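Local coordinates for coproheme decarboxylase (Thermus thermophilus, PDB 1VDH), which catalyses the hydrogen peroxide-dependent decarboxylation of Fe-coproporphyrin III to heme b, the last step of coproporphyrin-dependent heme synthesis, as a homopentamer, at residues W15-D20 against L77-G82; R22-A27 against R100-S105. One frame throughout, in Å; residues are numbered along the deposited sequence.

Contact 1 (W15-D20 against L77-G82); sequences WHVLHD and LNLRPG
Two neighbouring antiparallel strands of the barrel-forming sheet, 10-24 and 74-80, meet here in the fold of the chlorite dismutase family, and His16 with Arg80 and Leu18 with Asn78 form the hydrogen-bonded pairs of this contact. Each pair closes a ring of two backbone bonds; the shortest runs from His16 N to Arg80 O, 2.6 Å. In the non-hydrogen-bonded pairs between and beyond them, Val17 faces Leu79 and His19 faces Leu77. The sheet thereby sorts its side chains: Val17, His19, Leu77 and Leu79 share one face, while His16, Leu18, Asn78 and Arg80 turn to the other, where helix 83-95 packs. On the first face Val17 brings its two methyls to different partners, CG1 to Leu77 CD1 at 3.7 Å and CG2 to Leu79 CG at 3.8 Å. Trp15 CE3 meets Leu79 CB at 3.8 Å, the two side chains crossing at about a right angle.

Past the strand end, Gly82 CA lies over the centre of the His16 imidazole, a CH-pi contact of 3.6 Å to the ring centroid, while His16 ND1 is hydrogen-bonded to Tyr109 OH. With an alanine here, Gly82 would probably lose the ring it lies against and the Tyr109 hydroxyl its imidazole partner. The His19 side chain is about 9 Å from that of Tyr145, the predicted active-site residue. His19 bonds Asp201 OD1 through NE2 and stacks with Phe144; its chi1 of -80° brings the ring back toward Leu77, whose CD1 sits over the imidazole, 3.6 Å from its centroid.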
# COMPACT_ATOMS: atom_id res chain seq x y z
N TRP A 15 -22.82 9.56 20.99
CA TRP A 15 -23.32 9.32 19.64
C TRP A 15 -22.32 8.55 18.78
O TRP A 15 -21.11 8.65 18.96
CB TRP A 15 -23.62 10.65 18.94
CG TRP A 15 -24.98 11.23 19.22
CD1 TRP A 15 -26.06 10.60 19.76
CD2 TRP A 15 -25.40 12.58 18.95
NE1 TRP A 15 -27.13 11.46 19.84
CE2 TRP A 15 -26.75 12.68 19.35
CE3 TRP A 15 -24.76 13.70 18.40
CZ2 TRP A 15 -27.47 13.87 19.22
CZ3 TRP A 15 -25.48 14.89 18.28
CH2 TRP A 15 -26.82 14.96 18.69
N HIS A 16 -22.86 7.76 17.85
CA HIS A 16 -22.04 7.00 16.91
C HIS A 16 -21.73 7.98 15.79
O HIS A 16 -22.54 8.86 15.50
CB HIS A 16 -22.81 5.79 16.38
CG HIS A 16 -23.03 4.73 17.41
ND1 HIS A 16 -22.86 3.39 17.15
CD2 HIS A 16 -23.39 4.82 18.71
CE1 HIS A 16 -23.11 2.69 18.24
NE2 HIS A 16 -23.43 3.53 19.21
N VAL A 17 -20.57 7.83 15.17
CA VAL A 17 -20.13 8.75 14.14
C VAL A 17 -19.69 8.06 12.85
O VAL A 17 -18.99 7.05 12.88
CB VAL A 17 -18.92 9.57 14.64
CG1 VAL A 17 -18.61 10.70 13.68
CG2 VAL A 17 -19.17 10.10 16.05
N LEU A 18 -20.08 8.64 11.72
CA LEU A 18 -19.67 8.12 10.43
C LEU A 18 -19.09 9.22 9.56
O LEU A 18 -19.73 10.26 9.33
CB LEU A 18 -20.84 7.46 9.68
CG LEU A 18 -20.49 7.02 8.25
CD1 LEU A 18 -19.45 5.90 8.27
CD2 LEU A 18 -21.75 6.55 7.52
N HIS A 19 -17.84 9.04 9.15
CA HIS A 19 -17.18 9.97 8.24
C HIS A 19 -17.29 9.28 6.90
O HIS A 19 -16.83 8.15 6.73
CB HIS A 19 -15.71 10.16 8.59
CG HIS A 19 -15.48 11.11 9.72
ND1 HIS A 19 -15.64 10.74 11.04
CD2 HIS A 19 -15.09 12.40 9.73
CE1 HIS A 19 -15.36 11.77 11.81
NE2 HIS A 19 -15.02 12.79 11.04
N ASP A 20 -17.93 9.94 5.95
CA ASP A 20 -18.12 9.37 4.62
C ASP A 20 -17.47 10.31 3.61
O ASP A 20 -18.05 11.33 3.25
CB ASP A 20 -19.63 9.21 4.35
CG ASP A 20 -19.93 8.47 3.04
OD1 ASP A 20 -19.05 8.33 2.17
OD2 ASP A 20 -21.09 8.04 2.89
N LEU A 77 -20.47 14.01 7.02
CA LEU A 77 -20.30 13.65 8.42
C LEU A 77 -21.66 13.53 9.09
O LEU A 77 -22.48 14.45 9.01
CB LEU A 77 -19.45 14.71 9.14
CG LEU A 77 -19.28 14.57 10.66
CD1 LEU A 77 -18.63 13.24 11.01
CD2 LEU A 77 -18.44 15.72 11.20
N ASN A 78 -21.89 12.40 9.75
CA ASN A 78 -23.15 12.16 10.45
C ASN A 78 -22.95 11.52 11.81
O ASN A 78 -22.07 10.67 11.98
CB ASN A 78 -24.07 11.26 9.61
CG ASN A 78 -24.88 12.04 8.60
OD1 ASN A 78 -25.87 12.69 8.95
ND2 ASN A 78 -24.49 11.98 7.33
N LEU A 79 -23.73 11.97 12.78
CA LEU A 79 -23.69 11.43 14.14
C LEU A 79 -25.12 11.01 14.49
O LEU A 79 -26.07 11.73 14.18
CB LEU A 79 -23.19 12.48 15.14
CG LEU A 79 -21.69 12.80 15.12
CD1 LEU A 79 -21.38 13.83 14.04
CD2 LEU A 79 -21.25 13.34 16.48
N ARG A 80 -25.26 9.83 15.09
CA ARG A 80 -26.58 9.30 15.46
C ARG A 80 -26.47 8.50 16.76
O ARG A 80 -25.36 8.16 17.18
CB ARG A 80 -27.10 8.36 14.35
CG ARG A 80 -27.27 8.97 12.96
CD ARG A 80 -28.43 9.96 12.89
NE ARG A 80 -28.71 10.32 11.50
CZ ARG A 80 -28.09 11.28 10.82
NH1 ARG A 80 -27.15 12.02 11.40
NH2 ARG A 80 -28.36 11.44 9.53
N PRO A 81 -27.61 8.21 17.41
CA PRO A 81 -27.64 7.45 18.67
C PRO A 81 -27.21 5.98 18.53
O PRO A 81 -27.08 5.28 19.54
CB PRO A 81 -29.11 7.55 19.10
CG PRO A 81 -29.58 8.81 18.46
CD PRO A 81 -28.95 8.73 17.10
N GLY A 82 -26.99 5.51 17.30
CA GLY A 82 -26.58 4.13 17.09
C GLY A 82 -26.05 3.87 15.69
O GLY A 82 -26.01 4.79 14.86

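Contact 2 (R22-A27 against R100-S105); sequences RLLDFA and RYLGRS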
# COMPACT_ATOMS: atom_id res chain seq x y z
N ARG A 22 -16.04 11.08 -0.13
CA ARG A 22 -16.26 10.68 -1.51
C ARG A 22 -15.57 11.62 -2.48
O ARG A 22 -15.29 12.78 -2.15
CB ARG A 22 -17.76 10.63 -1.82
CG ARG A 22 -18.56 9.86 -0.78
CD ARG A 22 -19.50 8.86 -1.41
NE ARG A 22 -20.28 8.19 -0.38
CZ ARG A 22 -21.23 7.30 -0.61
NH1 ARG A 22 -21.53 6.94 -1.85
NH2 ARG A 22 -21.89 6.77 0.41
N LEU A 23 -15.27 11.10 -3.67
CA LEU A 23 -14.64 11.87 -4.73
C LEU A 23 -15.70 12.15 -5.79
O LEU A 23 -16.51 11.28 -6.12
CB LEU A 23 -13.48 11.09 -5.36
CG LEU A 23 -12.18 11.03 -4.56
CD1 LEU A 23 -11.28 9.97 -5.17
CD2 LEU A 23 -11.49 12.40 -4.56
N LEU A 24 -15.68 13.36 -6.33
CA LEU A 24 -16.64 13.73 -7.36
C LEU A 24 -16.09 13.48 -8.76
O LEU A 24 -14.94 13.80 -9.06
CB LEU A 24 -17.02 15.21 -7.21
CG LEU A 24 -17.92 15.81 -8.30
CD1 LEU A 24 -19.32 15.21 -8.21
CD2 LEU A 24 -17.98 17.32 -8.14
N ASP A 25 -16.89 12.84 -9.60
CA ASP A 25 -16.48 12.60 -10.97
C ASP A 25 -16.87 13.90 -11.69
O ASP A 25 -17.98 14.02 -12.22
CB ASP A 25 -17.23 11.40 -11.57
CG ASP A 25 -16.72 11.02 -12.96
OD1 ASP A 25 -16.10 11.86 -13.64
OD2 ASP A 25 -16.95 9.86 -13.37
N PHE A 26 -15.97 14.87 -11.65
CA PHE A 26 -16.18 16.18 -12.27
C PHE A 26 -16.61 16.12 -13.73
O PHE A 26 -17.61 16.73 -14.11
CB PHE A 26 -14.93 17.06 -12.15
CG PHE A 26 -14.75 17.69 -10.80
CD1 PHE A 26 -14.22 16.96 -9.73
CD2 PHE A 26 -15.10 19.02 -10.59
CE1 PHE A 26 -14.06 17.55 -8.48
CE2 PHE A 26 -14.94 19.62 -9.34
CZ PHE A 26 -14.42 18.88 -8.28
N ALA A 27 -15.85 15.38 -14.53
CA ALA A 27 -16.14 15.23 -15.95
C ALA A 27 -17.57 14.76 -16.22
O ALA A 27 -18.27 15.34 -17.05
CB ALA A 27 -15.14 14.27 -16.59
N ARG A 100 -24.23 8.57 -8.17
CA ARG A 100 -23.80 7.93 -9.41
C ARG A 100 -22.56 8.67 -9.92
O ARG A 100 -21.80 8.13 -10.72
CB ARG A 100 -24.90 7.97 -10.47
CG ARG A 100 -26.21 7.29 -10.08
CD ARG A 100 -27.20 7.28 -11.25
NE ARG A 100 -28.57 7.02 -10.82
CZ ARG A 100 -29.00 5.91 -10.24
NH1 ARG A 100 -30.27 5.78 -9.89
NH2 ARG A 100 -28.16 4.91 -9.99
N TYR A 101 -22.38 9.90 -9.45
CA TYR A 101 -21.25 10.73 -9.84
C TYR A 101 -20.20 10.80 -8.73
O TYR A 101 -19.29 11.63 -8.77
CB TYR A 101 -21.74 12.15 -10.18
CG TYR A 101 -22.83 12.17 -11.22
CD1 TYR A 101 -22.52 12.27 -12.58
CD2 TYR A 101 -24.17 12.06 -10.85
CE1 TYR A 101 -23.52 12.26 -13.54
CE2 TYR A 101 -25.18 12.05 -11.82
CZ TYR A 101 -24.85 12.15 -13.16
OH TYR A 101 -25.84 12.15 -14.12
N LEU A 102 -20.32 9.91 -7.74
CA LEU A 102 -19.38 9.87 -6.63
C LEU A 102 -18.70 8.52 -6.47
O LEU A 102 -19.26 7.48 -6.83
CB LEU A 102 -20.09 10.19 -5.31
CG LEU A 102 -20.77 11.56 -5.16
CD1 LEU A 102 -21.46 11.62 -3.80
CD2 LEU A 102 -19.74 12.67 -5.31
N GLY A 103 -17.49 8.56 -5.93
CA GLY A 103 -16.73 7.36 -5.67
C GLY A 103 -16.31 7.44 -4.21
O GLY A 103 -15.87 8.50 -3.77
N ARG A 104 -16.49 6.36 -3.45
CA ARG A 104 -16.09 6.38 -2.04
C ARG A 104 -14.57 6.30 -1.97
O ARG A 104 -13.97 5.39 -2.54
CB ARG A 104 -16.70 5.21 -1.26
CG ARG A 104 -18.22 5.15 -1.26
CD ARG A 104 -18.73 4.21 -0.16
NE ARG A 104 -18.58 4.79 1.17
CZ ARG A 104 -19.22 4.36 2.26
NH1 ARG A 104 -20.05 3.32 2.19
NH2 ARG A 104 -19.06 4.99 3.42
N SER A 105 -13.95 7.25 -1.28
CA SER A 105 -12.49 7.25 -1.18
C SER A 105 -11.96 6.86 0.19
O SER A 105 -10.86 6.32 0.30
CB SER A 105 -11.93 8.61 -1.61
OG SER A 105 -12.38 9.65 -0.76
O HOH W 1 -20.69 6.62 -4.68
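Two guanidinium groups lie nearly flat on one another: that of Arg22 rests on Arg104, with centres 4.6 Å apart and planes only 13° from parallel. The overlap is offset, since Arg22 NH2 sits toward the rim of the Arg104 group, 3.9 Å from Arg104 NE, and the aliphatic part of Arg104 covers the Arg22 group too, its CG lying 3.8 Å from Arg22 CZ. The turn at chi3 of Arg104 (73°) leaves its CG and CD beside the Arg22 plane and its NE facing Arg22 NH2. One water lies at the edge of the Arg22 guanidinium, in its plane, accepting from Arg22 NH1 and donating to Leu102 O at 2.7 Å, thereby tying this side chain to the opposite backbone.

Beneath the arginines run strands 10-24 and 102-116, antiparallel neighbours in the barrel sheet, joined where strand 10-24 passes into helix 26-31. Arg22 with Arg104 and Leu24 with Leu102 are non-hydrogen-bonded pairs flanking the hydrogen-bonded pair of Leu23 and Gly103, in which Leu23 N reaches Gly103 O at 2.7 Å. On the face opposite the arginines, Leu23 CG packs on Ser105 CB at 3.8 Å. On the arginine face, Leu24 CD1 touches Leu102 CD2 at 3.9 Å.

The pairing extends past the strand through Asp25 N, bonded to Tyr101 O at 2.8 Å. Asp25 is both the centre of an inverse gamma turn and the N-cap of helix 26-31, its OD1 accepting from Arg28 N.

Two acids and a serine take up N-H groups of the arginine pair: Asp20 OD1 salt-bridges Arg22 NE and forms a long, weak ion pair with Arg104 NH2, Glu90 pairs with Arg104 NH2, and Ser94 OG bonds Arg22 NH2. The acids probably balance the charge and help keep the flat stack together.

Overall arrangement
Strand 10-24 is common to both contacts and shows how one long strand can serve two neighbours in a curved sheet: strand 74-80 in contact 1 and strand 102-116 in contact 2. The contact centres are about 21 Å apart, contact 1 about 9 Å and contact 2 about 20 Å from the centre of the chain. Along the sequence their segments alternate, 15-20, 22-27, 77-82 and 100-105, so the two connections cross. Asp20 OD1 at the end of contact 1 lies 3.6 Å from Arg104 NH2 of contact 2, a long, weak ion pair. Both contacts touch one neighbouring subunit, and contact 2 a further one, so this part of the sheet borders the pentamer's interfaces.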